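Local atomic coordinates of aminopeptidase N (Francisella tularensis subsp. tularensis, PDB entry 5DLL), a protein that removes N-terminal amino acids from peptides with the help of a zinc ion, and probably takes part in breaking down intracellular peptides. Residues Leu696-Phe701 and Ile730-Asn735. Numbering follows the deposited sequence.
Sequences LAQQLF and INEFYN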
loop_
_atom_site.group_PDB
_atom_site.type_symbol
_atom_site.label_atom_id
_atom_site.label_comp_id
_atom_site.label_asym_id
_atom_site.label_seq_id
_atom_site.Cartn_x
_atom_site.Cartn_y
_atom_site.Cartn_z
ATOM N N LEU A 696 -8.273 25.454 24.489
ATOM C CA LEU A 696 -7.496 24.215 24.604
ATOM C C LEU A 696 -6.633 23.962 23.369
ATOM O O LEU A 696 -5.501 23.487 23.488
ATOM C CB LEU A 696 -8.418 23.008 24.842
ATOM C CG LEU A 696 -9.106 22.911 26.210
ATOM C CD1 LEU A 696 -10.086 21.746 26.233
ATOM C CD2 LEU A 696 -8.086 22.778 27.332
ATOM N N ALA A 697 -7.177 24.268 22.192
ATOM C CA ALA A 697 -6.443 24.119 20.933
ATOM C C ALA A 697 -5.292 25.116 20.844
ATOM O O ALA A 697 -4.198 24.776 20.392
ATOM C CB ALA A 697 -7.383 24.296 19.756
ATOM N N GLN A 698 -5.555 26.346 21.283
ATOM C CA GLN A 698 -4.564 27.418 21.255
ATOM C C GLN A 698 -3.368 27.117 22.165
ATOM O O GLN A 698 -2.227 27.422 21.808
ATOM C CB GLN A 698 -5.218 28.750 21.648
ATOM C CG GLN A 698 -4.301 29.965 21.561
ATOM C CD GLN A 698 -3.792 30.215 20.155
ATOM O OE1 GLN A 698 -4.574 30.385 19.220
ATOM N NE2 GLN A 698 -2.472 30.242 19.999
ATOM N N GLN A 699 -3.627 26.526 23.331
ATOM C CA GLN A 699 -2.551 26.162 24.253
ATOM C C GLN A 699 -1.750 24.983 23.712
ATOM O O GLN A 699 -0.518 25.020 23.707
ATOM C CB GLN A 699 -3.097 25.837 25.649
ATOM C CG GLN A 699 -3.634 27.044 26.408
ATOM C CD GLN A 699 -2.585 28.125 26.629
ATOM O OE1 GLN A 699 -1.545 27.883 27.247
ATOM N NE2 GLN A 699 -2.859 29.326 26.125
ATOM N N LEU A 700 -2.450 23.950 23.248
ATOM C CA LEU A 700 -1.809 22.771 22.661
ATOM C C LEU A 700 -0.893 23.178 21.519
ATOM O O LEU A 700 0.221 22.667 21.389
ATOM C CB LEU A 700 -2.867 21.785 22.150
ATOM C CG LEU A 700 -2.389 20.441 21.585
ATOM C CD1 LEU A 700 -1.417 19.757 22.533
ATOM C CD2 LEU A 700 -3.581 19.538 21.302
ATOM N N PHE A 701 -1.381 24.107 20.702
ATOM C CA PHE A 701 -0.606 24.699 19.624
ATOM C C PHE A 701 0.712 25.280 20.137
ATOM O O PHE A 701 1.771 25.002 19.582
ATOM C CB PHE A 701 -1.430 25.794 18.936
ATOM C CG PHE A 701 -0.829 26.296 17.656
ATOM C CD1 PHE A 701 -0.749 25.469 16.546
ATOM C CD2 PHE A 701 -0.360 27.601 17.554
ATOM C CE1 PHE A 701 -0.202 25.926 15.362
ATOM C CE2 PHE A 701 0.186 28.066 16.370
ATOM C CZ PHE A 701 0.268 27.228 15.273
ATOM N N ILE A 730 -2.234 30.324 10.837
ATOM C CA ILE A 730 -1.634 30.147 9.517
ATOM C C ILE A 730 -0.249 30.790 9.501
ATOM O O ILE A 730 0.728 30.158 9.099
ATOM C CB ILE A 730 -2.528 30.744 8.403
ATOM C CG1 ILE A 730 -3.795 29.895 8.230
ATOM C CG2 ILE A 730 -1.789 30.811 7.072
ATOM C CD1 ILE A 730 -4.880 30.555 7.405
ATOM N N ASN A 731 -0.175 32.037 9.966
ATOM C CA ASN A 731 1.084 32.788 10.005
ATOM C C ASN A 731 2.070 32.213 11.013
ATOM O O ASN A 731 3.233 31.976 10.680
ATOM C CB ASN A 731 0.827 34.258 10.353
ATOM C CG ASN A 731 -0.062 34.958 9.343
ATOM O OD1 ASN A 731 -0.245 34.489 8.216
ATOM N ND2 ASN A 731 -0.625 36.091 9.747
ATOM N N GLU A 732 1.592 32.007 12.242
ATOM C CA GLU A 732 2.396 31.433 13.325
ATOM C C GLU A 732 3.002 30.088 12.911
ATOM O O GLU A 732 4.180 29.841 13.164
ATOM C CB GLU A 732 1.568 31.276 14.615
ATOM C CG GLU A 732 1.322 32.579 15.381
ATOM C CD GLU A 732 0.266 32.462 16.485
ATOM O OE1 GLU A 732 -0.331 33.498 16.851
ATOM O OE2 GLU A 732 0.025 31.348 16.998
ATOM N N PHE A 733 2.208 29.238 12.261
ATOM C CA PHE A 733 2.698 27.943 11.772
ATOM C C PHE A 733 3.763 28.129 10.685
ATOM O O PHE A 733 4.783 27.441 10.692
ATOM C CB PHE A 733 1.540 27.091 11.240
ATOM C CG PHE A 733 1.883 25.633 11.038
ATOM C CD1 PHE A 733 2.528 25.202 9.887
ATOM C CD2 PHE A 733 1.534 24.685 11.991
ATOM C CE1 PHE A 733 2.828 23.860 9.699
ATOM C CE2 PHE A 733 1.832 23.343 11.806
ATOM C CZ PHE A 733 2.480 22.931 10.659
ATOM N N TYR A 734 3.527 29.058 9.760
ATOM C CA TYR A 734 4.473 29.306 8.672
ATOM C C TYR A 734 5.796 29.831 9.203
ATOM O O TYR A 734 6.854 29.350 8.802
ATOM C CB TYR A 734 3.906 30.292 7.647
ATOM C CG TYR A 734 4.722 30.368 6.367
ATOM C CD1 TYR A 734 4.768 29.289 5.485
ATOM C CD2 TYR A 734 5.446 31.515 6.038
ATOM C CE1 TYR A 734 5.510 29.348 4.313
ATOM C CE2 TYR A 734 6.192 31.585 4.866
ATOM C CZ TYR A 734 6.221 30.499 4.004
ATOM O OH TYR A 734 6.957 30.554 2.835
ATOM N N ASN A 735 5.727 30.812 10.103
ATOM C CA ASN A 735 6.923 31.405 10.721
ATOM C C ASN A 735 7.874 30.355 11.298
ATOM O O ASN A 735 9.092 30.464 11.152
ATOM C CB ASN A 735 6.533 32.392 11.834
ATOM C CG ASN A 735 5.882 33.659 11.302
ATOM O OD1 ASN A 735 6.163 34.102 10.185
ATOM N ND2 ASN A 735 5.008 34.255 12.110
#
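F701 of helix 691-703 meets E732 and F733 of helix 723-736; the two segments run nearly parallel in the all-helical, ARM-repeat-like C-terminal domain of this M1 aminopeptidase. The segment axes run 12° apart and 12.8 Å from each other, a wide spacing bridged by F701 from one side and by E732 and F733 from the other. Helix 707-717, between them in the chain, touches the F701 side chain through A713. Going along 730-735, the backbone O of I730 is hydrogen-bonded to W747, tying this helix to the following one, 741-752. E732 comes next. Its chain is extended beyond CG and its carboxylate meets the F701 ring at the edge, with E732 OE2 3.3 Å from F701 CE2; the two planes are 38° apart. E732 CB lies in the plane of that ring, 3.9 Å from F701 CE2. Q698 brings its amide up from the other helix, but Q698 NE2 stays 4.1 Å from E732 OE2, too far for a bond; its weak hydrogen bond goes to D702 OD2 of its own helix. At F733 the contact becomes apolar. F733 has CG anti to the backbone N (chi1 -166°), which places its ring beside F701 and in an aromatic cluster with F714, W737 and W747. The two phenylalanine side chains cross at about a right angle, and F701 CE1 touches the F733 ring at its edge, in its plane, 4.0 Å from F733 CD2.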